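Local structure of PUA domain-containing protein (Archaeoglobus fulgidus DSM 4304, 2Q07) at residues A223-K228 against V261-N266; V233-F238 against G242-G247. The protein is of unknown function in detail, but as a member of the archaeosine synthase type 1 family probably binds RNA through its C-terminal PUA domain in tRNA modification. All blocks are in the same frame, centred on the assembly; numbering follows the deposited sequence.

Contact 1. Residues A223-K228 against V261-N266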
# COMPACT_ATOMS: atom_id res chain seq x y z
N ALA A 223 5.88 -8.42 -18.58
CA ALA A 223 6.91 -8.40 -19.62
C ALA A 223 8.10 -7.59 -19.12
O ALA A 223 9.25 -8.00 -19.29
CB ALA A 223 6.36 -7.77 -20.91
N TYR A 224 7.82 -6.45 -18.50
CA TYR A 224 8.87 -5.61 -17.96
C TYR A 224 9.64 -6.35 -16.87
O TYR A 224 10.87 -6.35 -16.87
CB TYR A 224 8.30 -4.31 -17.40
CG TYR A 224 9.35 -3.42 -16.80
CD1 TYR A 224 10.21 -2.67 -17.61
CD2 TYR A 224 9.51 -3.34 -15.41
CE1 TYR A 224 11.20 -1.86 -17.05
CE2 TYR A 224 10.50 -2.53 -14.85
CZ TYR A 224 11.33 -1.79 -15.68
OH TYR A 224 12.30 -0.98 -15.12
N LEU A 225 8.91 -6.97 -15.94
CA LEU A 225 9.54 -7.71 -14.84
C LEU A 225 10.40 -8.87 -15.37
O LEU A 225 11.47 -9.17 -14.83
CB LEU A 225 8.48 -8.26 -13.87
CG LEU A 225 7.59 -7.27 -13.10
CD1 LEU A 225 6.47 -8.02 -12.38
CD2 LEU A 225 8.43 -6.49 -12.12
N LEU A 226 9.92 -9.53 -16.42
CA LEU A 226 10.64 -10.64 -17.03
C LEU A 226 11.95 -10.12 -17.60
O LEU A 226 13.00 -10.75 -17.45
CB LEU A 226 9.79 -11.27 -18.15
CG LEU A 226 10.33 -12.53 -18.82
CD1 LEU A 226 10.57 -13.60 -17.77
CD2 LEU A 226 9.34 -13.03 -19.85
N GLU A 227 11.89 -8.96 -18.26
CA GLU A 227 13.07 -8.33 -18.85
C GLU A 227 14.13 -8.07 -17.79
O GLU A 227 15.29 -8.47 -17.94
CB GLU A 227 12.70 -6.98 -19.47
CG GLU A 227 12.19 -7.02 -20.89
CD GLU A 227 11.69 -5.66 -21.35
OE1 GLU A 227 12.45 -4.67 -21.20
OE2 GLU A 227 10.55 -5.59 -21.84
N LYS A 228 13.73 -7.38 -16.73
CA LYS A 228 14.65 -7.03 -15.65
C LYS A 228 14.95 -8.24 -14.77
O LYS A 228 15.59 -8.12 -13.74
CB LYS A 228 14.06 -5.89 -14.83
CG LYS A 228 13.69 -4.67 -15.66
CD LYS A 228 14.87 -4.20 -16.50
CE LYS A 228 14.51 -3.00 -17.37
NZ LYS A 228 15.62 -2.64 -18.30
N VAL A 261 3.41 -12.20 -6.24
CA VAL A 261 3.00 -12.34 -7.63
C VAL A 261 4.32 -12.52 -8.37
O VAL A 261 5.25 -11.73 -8.22
CB VAL A 261 2.28 -11.07 -8.16
CG1 VAL A 261 2.08 -11.17 -9.67
CG2 VAL A 261 0.94 -10.89 -7.48
N VAL A 262 4.40 -13.59 -9.16
CA VAL A 262 5.61 -13.87 -9.90
C VAL A 262 5.31 -14.02 -11.38
O VAL A 262 4.17 -14.22 -11.78
CB VAL A 262 6.29 -15.18 -9.40
CG1 VAL A 262 6.61 -15.06 -7.91
CG2 VAL A 262 5.40 -16.38 -9.66
N VAL A 263 6.35 -13.89 -12.20
CA VAL A 263 6.21 -14.02 -13.64
C VAL A 263 7.02 -15.24 -14.06
O VAL A 263 8.26 -15.21 -13.99
CB VAL A 263 6.74 -12.77 -14.36
CG1 VAL A 263 6.74 -13.00 -15.86
CG2 VAL A 263 5.90 -11.56 -13.99
N PHE A 264 6.33 -16.30 -14.47
CA PHE A 264 6.99 -17.53 -14.91
C PHE A 264 7.20 -17.48 -16.42
O PHE A 264 6.55 -16.69 -17.11
CB PHE A 264 6.15 -18.75 -14.52
CG PHE A 264 4.77 -18.77 -15.13
CD1 PHE A 264 4.57 -19.24 -16.43
CD2 PHE A 264 3.67 -18.32 -14.40
CE1 PHE A 264 3.29 -19.28 -16.99
CE2 PHE A 264 2.39 -18.35 -14.94
CZ PHE A 264 2.20 -18.82 -16.24
N HIS A 265 8.11 -18.30 -16.94
CA HIS A 265 8.38 -18.31 -18.37
C HIS A 265 9.23 -19.49 -18.86
O HIS A 265 9.96 -20.11 -18.10
CB HIS A 265 9.12 -17.02 -18.75
CG HIS A 265 10.51 -16.93 -18.17
ND1 HIS A 265 10.75 -16.58 -16.87
CD2 HIS A 265 11.71 -17.22 -18.72
CE1 HIS A 265 12.05 -16.66 -16.62
NE2 HIS A 265 12.65 -17.05 -17.73
N ASN A 266 9.10 -19.80 -20.15
CA ASN A 266 9.90 -20.82 -20.83
C ASN A 266 10.12 -20.34 -22.26
O ASN A 266 9.92 -19.16 -22.55
CB ASN A 266 9.25 -22.21 -20.80
CG ASN A 266 7.84 -22.23 -21.34
OD1 ASN A 266 7.50 -21.55 -22.30
ND2 ASN A 266 7.01 -23.06 -20.72

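Contact 2. Residues V233-F238 against G242-G247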
# COMPACT_ATOMS: atom_id res chain seq x y z
N VAL A 233 10.49 -16.71 -12.65
CA VAL A 233 10.74 -18.12 -12.41
C VAL A 233 10.76 -18.83 -13.76
O VAL A 233 9.83 -18.70 -14.57
CB VAL A 233 9.66 -18.75 -11.49
CG1 VAL A 233 9.29 -17.77 -10.37
CG2 VAL A 233 8.44 -19.12 -12.28
N GLU A 234 11.85 -19.54 -14.02
CA GLU A 234 11.99 -20.28 -15.28
C GLU A 234 11.39 -21.65 -15.06
O GLU A 234 11.67 -22.30 -14.05
CB GLU A 234 13.46 -20.41 -15.66
CG GLU A 234 13.68 -21.08 -17.00
CD GLU A 234 15.15 -21.27 -17.31
OE1 GLU A 234 15.93 -20.32 -17.09
OE2 GLU A 234 15.52 -22.37 -17.78
N ILE A 235 10.58 -22.10 -16.01
CA ILE A 235 9.93 -23.40 -15.91
C ILE A 235 10.21 -24.33 -17.09
O ILE A 235 10.77 -23.92 -18.12
CB ILE A 235 8.39 -23.22 -15.77
CG1 ILE A 235 7.83 -22.62 -17.06
CG2 ILE A 235 8.07 -22.29 -14.60
CD1 ILE A 235 6.32 -22.60 -17.11
N GLY A 236 9.80 -25.59 -16.95
CA GLY A 236 10.02 -26.55 -18.01
C GLY A 236 9.15 -26.26 -19.21
O GLY A 236 8.25 -25.41 -19.15
N ASP A 237 9.41 -26.97 -20.31
CA ASP A 237 8.65 -26.81 -21.54
C ASP A 237 7.41 -27.69 -21.58
O ASP A 237 7.31 -28.61 -22.39
CB ASP A 237 9.53 -27.15 -22.75
CG ASP A 237 10.25 -25.95 -23.31
OD1 ASP A 237 11.06 -25.34 -22.58
OD2 ASP A 237 10.01 -25.61 -24.48
N PHE A 238 6.45 -27.40 -20.70
CA PHE A 238 5.20 -28.14 -20.65
C PHE A 238 4.02 -27.18 -20.78
O PHE A 238 4.16 -25.98 -20.55
CB PHE A 238 5.12 -28.93 -19.34
CG PHE A 238 5.44 -28.10 -18.12
CD1 PHE A 238 4.47 -27.31 -17.53
CD2 PHE A 238 6.72 -28.11 -17.59
CE1 PHE A 238 4.78 -26.52 -16.41
CE2 PHE A 238 7.04 -27.33 -16.48
CZ PHE A 238 6.07 -26.54 -15.89
N GLY A 242 -3.34 -24.16 -14.82
CA GLY A 242 -3.69 -24.01 -13.42
C GLY A 242 -2.57 -24.09 -12.40
O GLY A 242 -2.37 -23.14 -11.64
N THR A 243 -1.83 -25.19 -12.38
CA THR A 243 -0.75 -25.37 -11.41
C THR A 243 0.62 -25.69 -11.99
O THR A 243 0.73 -26.33 -13.04
CB THR A 243 -1.10 -26.51 -10.41
OG1 THR A 243 -2.36 -26.24 -9.78
CG2 THR A 243 -0.02 -26.63 -9.34
N ILE A 244 1.66 -25.25 -11.29
CA ILE A 244 3.05 -25.51 -11.66
C ILE A 244 3.73 -26.04 -10.39
O ILE A 244 3.93 -25.29 -9.43
CB ILE A 244 3.76 -24.23 -12.13
CG1 ILE A 244 3.15 -23.75 -13.44
CG2 ILE A 244 5.26 -24.50 -12.32
CD1 ILE A 244 3.70 -22.42 -13.92
N PHE A 245 4.06 -27.32 -10.38
CA PHE A 245 4.70 -27.91 -9.21
C PHE A 245 6.17 -27.55 -9.15
O PHE A 245 6.76 -27.13 -10.15
CB PHE A 245 4.53 -29.44 -9.22
CG PHE A 245 3.09 -29.89 -9.13
CD1 PHE A 245 2.34 -30.09 -10.29
CD2 PHE A 245 2.48 -30.10 -7.90
CE1 PHE A 245 1.01 -30.49 -10.22
CE2 PHE A 245 1.15 -30.50 -7.81
CZ PHE A 245 0.41 -30.70 -8.98
N ALA A 246 6.78 -27.73 -7.98
CA ALA A 246 8.19 -27.40 -7.79
C ALA A 246 9.09 -28.11 -8.79
O ALA A 246 10.04 -27.53 -9.31
CB ALA A 246 8.61 -27.73 -6.37
N GLY A 247 8.78 -29.37 -9.07
CA GLY A 247 9.57 -30.14 -10.01
C GLY A 247 9.61 -29.55 -11.41
O GLY A 247 10.52 -29.85 -12.18

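Contact 1. Residues A223-K228 against V261-N266
Leu226 carries its CG opposite the backbone N (chi1 -175°), while the CG of His265 is tucked between the backbone N and the carbonyl carbon (chi1 67°); together these torsions bring a leucine methyl over one face of the imidazole. The approach is close: Leu226 CD1 lies 3.4 Å from the ring centroid of His265, near enough to the normal for a CH-pi contact. The methyl is displaced toward the ND1 side, and the 3.1 Å between Leu226 CD1 and His265 ND1 is unusually tight for a methyl and a ring nitrogen. The other branch, Leu226 CD2, rests beside His265 CB at 4.1 Å. Deeper in, Val263 splits its two methyls between neighbouring residues of the helix. Its CG2 meets Leu225 CD1 at 3.9 Å, whereas Val263 CG1 rests against Leu226 CB at 4.2 Å.

Helix 219-227, which belongs largely to the pre-PUA region, thus crosses the outer side of strand 261-265 in the PUA domain; its segment 223-227 runs at an angle of -72° to the strand, with 8.6 Å between the two short axes. Val263 and His265 point toward the helix, and Val262 and Phe264, alternating with them, point away. Phe270 of the adjoining strand touches both Leu226 and His265, and Ile217 lies against Leu225, extending the apolar layer. An alanine in place of His265 takes away the ring under Leu226 CD1 and would probably leave a gap at this edge of the helix-sheet joint, with the leucine end free to turn. Since the segments share no polar bond, their association depends on shape and apolar burial: the imidazole presents its face to the methyl, and neither ring nitrogen hydrogen-bonds to the helix segment.

Contact 2. Residues V233-F238 against G242-G247
Ile235 and Ile244 meet end to end inside the curled, barrel-like sheet of the PUA domain. Strands 232-235 and 243-245 are not neighbours in that sheet; three strands separate them in its order, yet the curl brings their side chains face to face. Ile235 CD1 touches Ile244 CD1 at 4.1 Å, the two side chains crossing at about a right angle, and the nearest alpha carbons, Ile235 CA and Ile244 CA, stand 8.4 Å apart. The side chain of Ile235 reaches across from the rotamer with CG1 between the backbone N and the carbonyl carbon (chi1 66°). Both isoleucines are buried, and this is the dense part of the contact: Phe264 packs against both of them, and Val293 adds to the wall around Ile244.

The side toward the loop that follows strand 232-235 is less enclosed. Phe238, partly exposed, offers the far end of its ring, and its CZ meets the other branch of Ile244, CG2, at 4.2 Å. The methyl sits at the ring edge, close to the ring plane, so the aromatic face is not what Ile244 uses. Asp237, exposed at the centre of an inverse gamma turn, has its OD2 hydrogen-bonded to Ser267 OG. The Phe238 ring is folded back over its own turn, with Gly236 O 3.4 Å above the plane of the Phe238 ring and displaced toward its rim.

Strand 261-265 links the two contacts, presenting Val263 and His265 to the helix of contact 1 while Phe264, on its other side, packs against the isoleucines of contact 2. Contact 1 is therefore an outer, partly buried joint between the pre-PUA helix and the PUA sheet, and contact 2 a smaller interior one within the PUA domain itself. Strands 261-265 and 232-235 are neighbours, joined by backbone hydrogen bonds, among them Ile235 N to His265 O at 2.9 Å. Both interfaces are apolar, but aromatic use differs: a histidine face receives a methyl at the outer joint, whereas a phenylalanine edge meets an isoleucine methyl at the more exposed end of the inner one.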